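PDB 3K11: putative glycosyl hydrolase from Bacteroides thetaiotaomicron VPI-5482, which is probably a hydrolase of the glycoside hydrolase family 88 type, with its substrate and precise role not established. Local coordinates for residues Lys45-Asp53 with Tyr106-Val117. Sequence-based numbering, arbitrary orientation.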
loop_
_atom_site.group_PDB
_atom_site.type_symbol
_atom_site.label_atom_id
_atom_site.label_comp_id
_atom_site.label_asym_id
_atom_site.label_seq_id
_atom_site.Cartn_x
_atom_site.Cartn_y
_atom_site.Cartn_z
ATOM N N LYS A 45 -10.460 -40.769 3.334
ATOM C CA LYS A 45 -11.779 -41.272 2.866
ATOM C C LYS A 45 -12.259 -40.671 1.541
ATOM O O LYS A 45 -13.146 -41.226 0.909
ATOM C CB LYS A 45 -12.895 -41.240 3.948
ATOM C CG LYS A 45 -13.056 -40.019 4.898
ATOM C CD LYS A 45 -13.616 -38.746 4.244
ATOM C CE LYS A 45 -15.066 -38.867 3.913
ATOM N NZ LYS A 45 -15.860 -37.704 3.419
ATOM N N GLU A 46 -11.669 -39.560 1.125
ATOM C CA GLU A 46 -12.001 -38.910 -0.139
ATOM C C GLU A 46 -11.061 -39.161 -1.291
ATOM O O GLU A 46 -11.142 -38.481 -2.335
ATOM C CB GLU A 46 -12.080 -37.401 0.114
ATOM C CG GLU A 46 -13.280 -37.010 0.941
ATOM C CD GLU A 46 -14.595 -37.295 0.214
ATOM O OE1 GLU A 46 -14.597 -37.608 -1.000
ATOM O OE2 GLU A 46 -15.618 -37.206 0.869
ATOM N N THR A 47 -10.111 -40.068 -1.099
ATOM C CA THR A 47 -9.165 -40.438 -2.135
ATOM C C THR A 47 -9.087 -41.961 -2.249
ATOM O O THR A 47 -8.011 -42.549 -2.106
ATOM C CB THR A 47 -7.783 -39.807 -1.872
ATOM O OG1 THR A 47 -7.331 -40.094 -0.531
ATOM C CG2 THR A 47 -7.856 -38.261 -2.116
ATOM N N PRO A 48 -10.210 -42.599 -2.600
ATOM C CA PRO A 48 -10.249 -44.063 -2.651
ATOM C C PRO A 48 -9.291 -44.649 -3.686
ATOM O O PRO A 48 -9.199 -44.161 -4.778
ATOM C CB PRO A 48 -11.702 -44.370 -3.010
ATOM C CG PRO A 48 -12.211 -43.144 -3.721
ATOM C CD PRO A 48 -11.510 -42.013 -2.999
ATOM N N ALA A 49 -8.597 -45.707 -3.315
ATOM C CA ALA A 49 -7.679 -46.372 -4.222
ATOM C C ALA A 49 -8.341 -47.626 -4.750
ATOM O O ALA A 49 -7.980 -48.730 -4.355
ATOM C CB ALA A 49 -6.348 -46.686 -3.488
ATOM N N ARG A 50 -9.336 -47.469 -5.622
ATOM C CA ARG A 50 -10.033 -48.611 -6.211
ATOM C C ARG A 50 -10.422 -48.297 -7.622
ATOM O O ARG A 50 -10.574 -47.123 -7.983
ATOM C CB ARG A 50 -11.376 -48.900 -5.516
ATOM C CG ARG A 50 -11.370 -48.821 -4.047
ATOM C CD ARG A 50 -12.682 -49.304 -3.447
ATOM N NE ARG A 50 -12.502 -49.422 -2.015
ATOM C CZ ARG A 50 -12.637 -48.433 -1.152
ATOM N NH1 ARG A 50 -13.040 -47.229 -1.535
ATOM N NH2 ARG A 50 -12.448 -48.674 0.136
ATOM N N VAL A 51 -10.620 -49.361 -8.383
ATOM C CA VAL A 51 -11.170 -49.302 -9.739
ATOM C C VAL A 51 -12.634 -49.713 -9.655
ATOM O O VAL A 51 -12.973 -50.702 -9.008
ATOM C CB VAL A 51 -10.389 -50.208 -10.719
ATOM C CG1 VAL A 51 -11.004 -50.218 -12.110
ATOM C CG2 VAL A 51 -8.906 -49.736 -10.777
ATOM N N VAL A 52 -13.509 -48.947 -10.311
ATOM C CA VAL A 52 -14.926 -49.287 -10.331
ATOM C C VAL A 52 -15.468 -49.155 -11.751
ATOM O O VAL A 52 -14.864 -48.524 -12.607
ATOM C CB VAL A 52 -15.753 -48.339 -9.429
ATOM C CG1 VAL A 52 -15.249 -48.369 -7.971
ATOM C CG2 VAL A 52 -15.701 -46.910 -9.970
ATOM N N ASP A 53 -16.617 -49.767 -11.974
ATOM C CA ASP A 53 -17.381 -49.582 -13.200
ATOM C C ASP A 53 -17.965 -48.173 -13.174
ATOM O O ASP A 53 -18.618 -47.763 -12.190
ATOM C CB ASP A 53 -18.489 -50.594 -13.261
ATOM C CG ASP A 53 -19.326 -50.449 -14.522
ATOM O OD1 ASP A 53 -20.095 -49.470 -14.636
ATOM O OD2 ASP A 53 -19.213 -51.327 -15.366
ATOM N N TYR A 106 -0.258 -44.276 3.808
ATOM C CA TYR A 106 -1.159 -43.710 2.814
ATOM C C TYR A 106 -0.491 -43.553 1.464
ATOM O O TYR A 106 -1.063 -43.875 0.436
ATOM C CB TYR A 106 -1.650 -42.334 3.308
ATOM C CG TYR A 106 -2.508 -41.578 2.334
ATOM C CD1 TYR A 106 -1.933 -40.711 1.402
ATOM C CD2 TYR A 106 -3.893 -41.681 2.357
ATOM C CE1 TYR A 106 -2.706 -39.996 0.515
ATOM C CE2 TYR A 106 -4.687 -40.952 1.451
ATOM C CZ TYR A 106 -4.064 -40.120 0.532
ATOM O OH TYR A 106 -4.781 -39.399 -0.373
ATOM N N VAL A 107 0.714 -42.991 1.462
ATOM C CA VAL A 107 1.428 -42.728 0.228
ATOM C C VAL A 107 1.836 -44.046 -0.399
ATOM O O VAL A 107 1.697 -44.253 -1.599
ATOM C CB VAL A 107 2.650 -41.815 0.453
ATOM C CG1 VAL A 107 3.280 -41.464 -0.884
ATOM C CG2 VAL A 107 2.216 -40.475 1.195
ATOM N N GLN A 108 2.372 -44.942 0.422
ATOM C CA GLN A 108 2.687 -46.297 -0.049
ATOM C C GLN A 108 1.487 -46.927 -0.760
ATOM O O GLN A 108 1.593 -47.439 -1.873
ATOM C CB GLN A 108 3.106 -47.173 1.136
ATOM C CG GLN A 108 4.497 -46.881 1.713
ATOM C CD GLN A 108 5.615 -47.526 0.918
ATOM O OE1 GLN A 108 5.352 -48.300 0.002
ATOM N NE2 GLN A 108 6.860 -47.234 1.278
ATOM N N ASN A 109 0.337 -46.877 -0.104
ATOM C CA ASN A 109 -0.844 -47.510 -0.622
ATOM C C ASN A 109 -1.275 -46.927 -1.959
ATOM O O ASN A 109 -1.534 -47.672 -2.901
ATOM C CB ASN A 109 -1.958 -47.410 0.394
ATOM C CG ASN A 109 -3.252 -47.949 -0.117
ATOM O OD1 ASN A 109 -4.093 -47.199 -0.609
ATOM N ND2 ASN A 109 -3.428 -49.267 -0.025
ATOM N N ARG A 110 -1.333 -45.601 -2.041
ATOM C CA ARG A 110 -1.752 -44.951 -3.295
ATOM C C ARG A 110 -0.763 -45.173 -4.432
ATOM O O ARG A 110 -1.165 -45.449 -5.565
ATOM C CB ARG A 110 -2.018 -43.457 -3.089
ATOM C CG ARG A 110 -3.111 -43.123 -2.056
ATOM C CD ARG A 110 -4.333 -43.946 -2.229
ATOM N NE ARG A 110 -5.461 -43.461 -1.410
ATOM C CZ ARG A 110 -5.650 -43.740 -0.124
ATOM N NH1 ARG A 110 -4.746 -44.418 0.580
ATOM N NH2 ARG A 110 -6.744 -43.316 0.478
ATOM N N PHE A 111 0.527 -45.051 -4.135
ATOM C CA PHE A 111 1.545 -45.297 -5.160
ATOM C C PHE A 111 1.587 -46.733 -5.634
ATOM O O PHE A 111 1.736 -46.993 -6.822
ATOM C CB PHE A 111 2.953 -44.879 -4.669
ATOM C CG PHE A 111 3.184 -43.389 -4.575
ATOM C CD1 PHE A 111 2.302 -42.471 -5.122
ATOM C CD2 PHE A 111 4.369 -42.926 -4.019
ATOM C CE1 PHE A 111 2.572 -41.149 -5.078
ATOM C CE2 PHE A 111 4.631 -41.554 -3.983
ATOM C CZ PHE A 111 3.724 -40.698 -4.470
ATOM N N ARG A 112 1.447 -47.683 -4.721
ATOM C CA ARG A 112 1.455 -49.087 -5.125
ATOM C C ARG A 112 0.218 -49.412 -5.984
ATOM O O ARG A 112 0.308 -50.197 -6.909
ATOM C CB ARG A 112 1.538 -50.007 -3.907
ATOM C CG ARG A 112 2.904 -49.949 -3.272
ATOM C CD ARG A 112 2.982 -50.681 -1.963
ATOM N NE ARG A 112 4.293 -50.435 -1.384
ATOM C CZ ARG A 112 5.392 -51.130 -1.666
ATOM N NH1 ARG A 112 5.356 -52.164 -2.480
ATOM N NH2 ARG A 112 6.539 -50.792 -1.119
ATOM N N PHE A 113 -0.917 -48.782 -5.666
ATOM C CA PHE A 113 -2.153 -48.962 -6.387
ATOM C C PHE A 113 -1.989 -48.409 -7.793
ATOM O O PHE A 113 -2.333 -49.059 -8.759
ATOM C CB PHE A 113 -3.297 -48.234 -5.664
ATOM C CG PHE A 113 -4.555 -48.095 -6.498
ATOM C CD1 PHE A 113 -5.333 -49.215 -6.778
ATOM C CD2 PHE A 113 -4.945 -46.873 -6.999
ATOM C CE1 PHE A 113 -6.490 -49.103 -7.536
ATOM C CE2 PHE A 113 -6.095 -46.740 -7.754
ATOM C CZ PHE A 113 -6.873 -47.858 -8.026
ATOM N N LEU A 114 -1.484 -47.195 -7.917
ATOM C CA LEU A 114 -1.286 -46.614 -9.247
ATOM C C LEU A 114 -0.298 -47.450 -10.076
ATOM O O LEU A 114 -0.520 -47.657 -11.274
ATOM C CB LEU A 114 -0.809 -45.176 -9.137
ATOM C CG LEU A 114 -1.830 -44.157 -8.606
ATOM C CD1 LEU A 114 -1.154 -42.792 -8.461
ATOM C CD2 LEU A 114 -3.088 -44.086 -9.496
ATOM N N ALA A 115 0.782 -47.912 -9.448
ATOM C CA ALA A 115 1.773 -48.801 -10.140
ATOM C C ALA A 115 1.139 -50.097 -10.614
ATOM O O ALA A 115 1.447 -50.619 -11.703
ATOM C CB ALA A 115 2.971 -49.108 -9.204
ATOM N N GLU A 116 0.259 -50.643 -9.789
ATOM C CA GLU A 116 -0.398 -51.877 -10.114
ATOM C C GLU A 116 -1.350 -51.702 -11.283
ATOM O O GLU A 116 -1.360 -52.528 -12.178
ATOM C CB GLU A 116 -1.193 -52.354 -8.916
ATOM C CG GLU A 116 -1.897 -53.668 -9.158
ATOM C CD GLU A 116 -2.756 -54.060 -7.992
ATOM O OE1 GLU A 116 -3.055 -53.195 -7.121
ATOM O OE2 GLU A 116 -3.149 -55.234 -7.977
ATOM N N VAL A 117 -2.186 -50.659 -11.245
ATOM C CA VAL A 117 -3.259 -50.556 -12.245
ATOM C C VAL A 117 -2.851 -49.883 -13.541
ATOM O O VAL A 117 -3.444 -50.157 -14.580
ATOM C CB VAL A 117 -4.564 -49.890 -11.661
ATOM C CG1 VAL A 117 -5.083 -50.696 -10.445
ATOM C CG2 VAL A 117 -4.366 -48.431 -11.346
#
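A bend at chi2 (-46°) swings the guanidinium of Arg-110 out to the carbonyl of Thr-47, while Phe-113, its CG anti to the backbone N (chi1 167°), sets one face of its ring against the Ala-49 backbone and CB. Arg-110 grips Thr-47 O side-on with two nitrogens: NE at 2.8 Å, nearly in line with the C=O, and NH2 at 3.0 Å from above the carbonyl plane. Tyr-106 OH donates to Thr-47 OG1 at 2.6 Å, Thr-47 OG1 lying at the edge of the tyrosine ring, whose CE2 sits over one face of the Arg-110 guanidinium, toward its rim. Thr-47 OG1 also hydrogen-bonds to Ile-43 O, and Asp-44 forms a salt bridge with Arg-110 NH2. Replacing Arg-110 by a leucine would probably leave Thr-47 O without these two donors and Asp-44 without this guanidinium. Ala-49 CB makes a CH-pi contact over the Phe-113 face, 4.0 Å from the centroid. Val-51 CG2 extends the apolar packing to Phe-113 CZ (3.9 Å) and Val-117 CG1. Consistent with the family's six-hairpin helical fold, the loop from helix 29-45 into a small antiparallel sheet packs on helix 101-128, with helix 82-98 beside Thr-47 and Arg-110, and strand 70-72 touching Val-51 and Phe-113.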